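Local coordinates for bromodomain protein, putative (Plasmodium falciparum 3D7, PDB 4PY6), which probably binds acetyl-lysine marks on histones or other proteins through its bromodomain, one part of a much longer malaria-parasite protein, at residues N16-L20 with L79-I83. Sequence-based numbering, arbitrary orientation.
Sequences NKRLL and LSDGI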
ATOM      1  N   ASN A  16     -22.773  19.374  -1.366  1.00 45.76           N
ATOM      2  CA  ASN A  16     -22.409  19.790  -2.721  1.00 44.51           C
ATOM      3  C   ASN A  16     -23.361  19.175  -3.746  1.00 48.79           C
ATOM      4  O   ASN A  16     -23.379  17.955  -3.928  1.00 48.04           O
ATOM      5  CB  ASN A  16     -20.939  19.464  -3.021  1.00 42.80           C
ATOM      6  CG  ASN A  16     -20.462  19.894  -4.390  1.00 60.80           C
ATOM      7  OD1 ASN A  16     -20.258  19.067  -5.286  1.00 56.19           O
ATOM      8  ND2 ASN A  16     -20.255  21.189  -4.579  1.00 49.81           N
ATOM      9  N   LYS A  17     -24.172  20.029  -4.389  1.00 46.25           N
ATOM     10  CA  LYS A  17     -25.149  19.621  -5.397  1.00 46.61           C
ATOM     11  C   LYS A  17     -24.558  19.584  -6.814  1.00 48.70           C
ATOM     12  O   LYS A  17     -25.240  19.144  -7.745  1.00 48.91           O
ATOM     13  CB  LYS A  17     -26.395  20.517  -5.339  1.00 51.32           C
ATOM     14  CG  LYS A  17     -27.684  19.726  -5.156  1.00 67.22           C
ATOM     15  CD  LYS A  17     -28.839  20.332  -5.939  1.00 79.67           C
ATOM     16  CE  LYS A  17     -29.055  19.654  -7.272  1.00 90.40           C
ATOM     17  NZ  LYS A  17     -30.195  20.251  -8.014  1.00101.75           N
ATOM     18  N   ARG A  18     -23.288  20.032  -6.973  1.00 43.02           N
ATOM     19  CA  ARG A  18     -22.572  20.040  -8.252  1.00 41.28           C
ATOM     20  C   ARG A  18     -22.354  18.603  -8.721  1.00 42.99           C
ATOM     21  O   ARG A  18     -21.822  17.781  -7.971  1.00 41.79           O
ATOM     22  CB  ARG A  18     -21.231  20.787  -8.134  1.00 40.35           C
ATOM     23  CG  ARG A  18     -20.523  21.004  -9.477  1.00 49.51           C
ATOM     24  CD  ARG A  18     -19.033  21.263  -9.321  1.00 55.23           C
ATOM     25  NE  ARG A  18     -18.291  20.048  -8.970  1.00 59.80           N
ATOM     26  CZ  ARG A  18     -17.694  19.248  -9.847  1.00 70.95           C
ATOM     27  NH1 ARG A  18     -17.735  19.522 -11.144  1.00 57.34           N
ATOM     28  NH2 ARG A  18     -17.045  18.167  -9.431  1.00 56.43           N
ATOM     29  N   LEU A  19     -22.804  18.301  -9.948  1.00 38.99           N
ATOM     30  CA  LEU A  19     -22.684  16.968 -10.532  1.00 37.56           C
ATOM     31  C   LEU A  19     -21.251  16.692 -10.967  1.00 38.30           C
ATOM     32  O   LEU A  19     -20.708  17.402 -11.819  1.00 37.56           O
ATOM     33  CB  LEU A  19     -23.671  16.772 -11.700  1.00 38.68           C
ATOM     34  CG  LEU A  19     -25.159  16.758 -11.340  1.00 45.03           C
ATOM     35  CD1 LEU A  19     -26.003  17.180 -12.521  1.00 46.50           C
ATOM     36  CD2 LEU A  19     -25.597  15.392 -10.826  1.00 47.77           C
ATOM     37  N   LEU A  20     -20.630  15.681 -10.341  1.00 32.88           N
ATOM     38  CA  LEU A  20     -19.260  15.265 -10.631  1.00 30.92           C
ATOM     39  C   LEU A  20     -19.195  14.573 -11.984  1.00 33.87           C
ATOM     40  O   LEU A  20     -20.111  13.823 -12.337  1.00 34.30           O
ATOM     41  CB  LEU A  20     -18.756  14.303  -9.541  1.00 30.29           C
ATOM     42  CG  LEU A  20     -17.879  14.897  -8.445  1.00 34.30           C
ATOM     43  CD1 LEU A  20     -18.721  15.496  -7.330  1.00 35.38           C
ATOM     44  CD2 LEU A  20     -16.969  13.840  -7.860  1.00 35.85           C
ATOM     45  N   LEU A  79     -11.899  17.763  -5.549  1.00 23.23           N
ATOM     46  CA  LEU A  79     -12.575  16.810  -6.433  1.00 22.93           C
ATOM     47  C   LEU A  79     -14.087  17.096  -6.474  1.00 27.52           C
ATOM     48  O   LEU A  79     -14.721  16.915  -7.516  1.00 27.34           O
ATOM     49  CB  LEU A  79     -12.306  15.388  -5.910  1.00 22.69           C
ATOM     50  CG  LEU A  79     -12.134  14.232  -6.899  1.00 27.27           C
ATOM     51  CD1 LEU A  79     -11.127  14.552  -8.006  1.00 27.03           C
ATOM     52  CD2 LEU A  79     -11.660  12.998  -6.171  1.00 29.47           C
ATOM     53  N   SER A  80     -14.645  17.568  -5.341  1.00 24.39           N
ATOM     54  CA  SER A  80     -16.055  17.925  -5.175  1.00 25.14           C
ATOM     55  C   SER A  80     -16.379  19.281  -5.823  1.00 28.92           C
ATOM     56  O   SER A  80     -17.443  19.430  -6.423  1.00 29.32           O
ATOM     57  CB  SER A  80     -16.415  17.949  -3.691  1.00 29.63           C
ATOM     58  OG  SER A  80     -17.762  18.325  -3.461  1.00 40.92           O
ATOM     59  N   ASP A  81     -15.464  20.261  -5.694  1.00 24.69           N
ATOM     60  CA  ASP A  81     -15.628  21.620  -6.221  1.00 24.96           C
ATOM     61  C   ASP A  81     -15.284  21.788  -7.703  1.00 28.15           C
ATOM     62  O   ASP A  81     -15.632  22.812  -8.296  1.00 28.96           O
ATOM     63  CB  ASP A  81     -14.842  22.631  -5.364  1.00 26.84           C
ATOM     64  CG  ASP A  81     -15.294  22.725  -3.919  1.00 36.82           C
ATOM     65  OD1 ASP A  81     -16.510  22.564  -3.661  1.00 38.18           O
ATOM     66  OD2 ASP A  81     -14.438  22.977  -3.046  1.00 42.67           O
ATOM     67  N   GLY A  82     -14.611  20.796  -8.280  1.00 23.08           N
ATOM     68  CA  GLY A  82     -14.191  20.817  -9.676  1.00 22.67           C
ATOM     69  C   GLY A  82     -12.961  21.674  -9.902  1.00 26.54           C
ATOM     70  O   GLY A  82     -12.869  22.372 -10.914  1.00 27.06           O
ATOM     71  N   ILE A  83     -12.009  21.624  -8.951  1.00 22.35           N
ATOM     72  CA  ILE A  83     -10.747  22.370  -8.981  1.00 22.13           C
ATOM     73  C   ILE A  83      -9.805  21.797 -10.051  1.00 25.44           C
ATOM     74  O   ILE A  83      -9.158  22.564 -10.768  1.00 25.35           O
ATOM     75  CB  ILE A  83     -10.118  22.428  -7.548  1.00 24.89           C
ATOM     76  CG1 ILE A  83     -10.991  23.255  -6.553  1.00 26.12           C
ATOM     77  CG2 ILE A  83      -8.639  22.866  -7.529  1.00 25.33           C
ATOM     78  CD1 ILE A  83     -11.182  24.811  -6.839  1.00 32.69           C
TER
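Arg18 reaches across to the last turn of helix 72-81 and grips the carbonyl oxygen of Ser80. Its NE donates to Ser80 O over 2.8 Å with an N-H...O angle of 157°, and NH2 adds a weak, more strongly bent second bond to the same atom. Ser80 O lies only 13° out of the guanidinium plane, so the acceptor is met by the group's edge, although from the carbonyl's side NE sits well above the C=O plane. Leu79 O, 3.3 Å from Arg18 NH2, approaches obliquely. One guanidinium face is turned toward the chain just past the helix, where Gly82 N stands 3.6 Å above the plane, displaced toward the rim. Gly82 has positive phi and is the first residue to leave helical geometry; its CA lies 4.0 Å from Arg18 NH1.

On the Asn16 side, CB of Asn16 lies 3.4 Å from Ser80 OG. Leu20 CD2 rests against the carbonyl oxygen Leu79 O at 3.8 Å.

The Arg18 chain leaves with CG anti to the backbone N, then bends at chi3 (74°), which with a further turn about the CD-NE bond sets the guanidinium beside the helix end. NH2 is also held by a salt bridge to Glu24 of helix 22-32, which would help fix the group's rotation. That helix packs against both leucines: Leu20 touches Lys25 and Arg28, while Leu79 touches Leu27 and Arg28.

The positive guanidinium would be favoured near the C-terminal end of helix 72-81, where Arg18 donates to a last-turn carbonyl. The bond ties the segment leading into helix 22-32 to the end of helix 72-81, at the surface of the all-helical bromodomain fold.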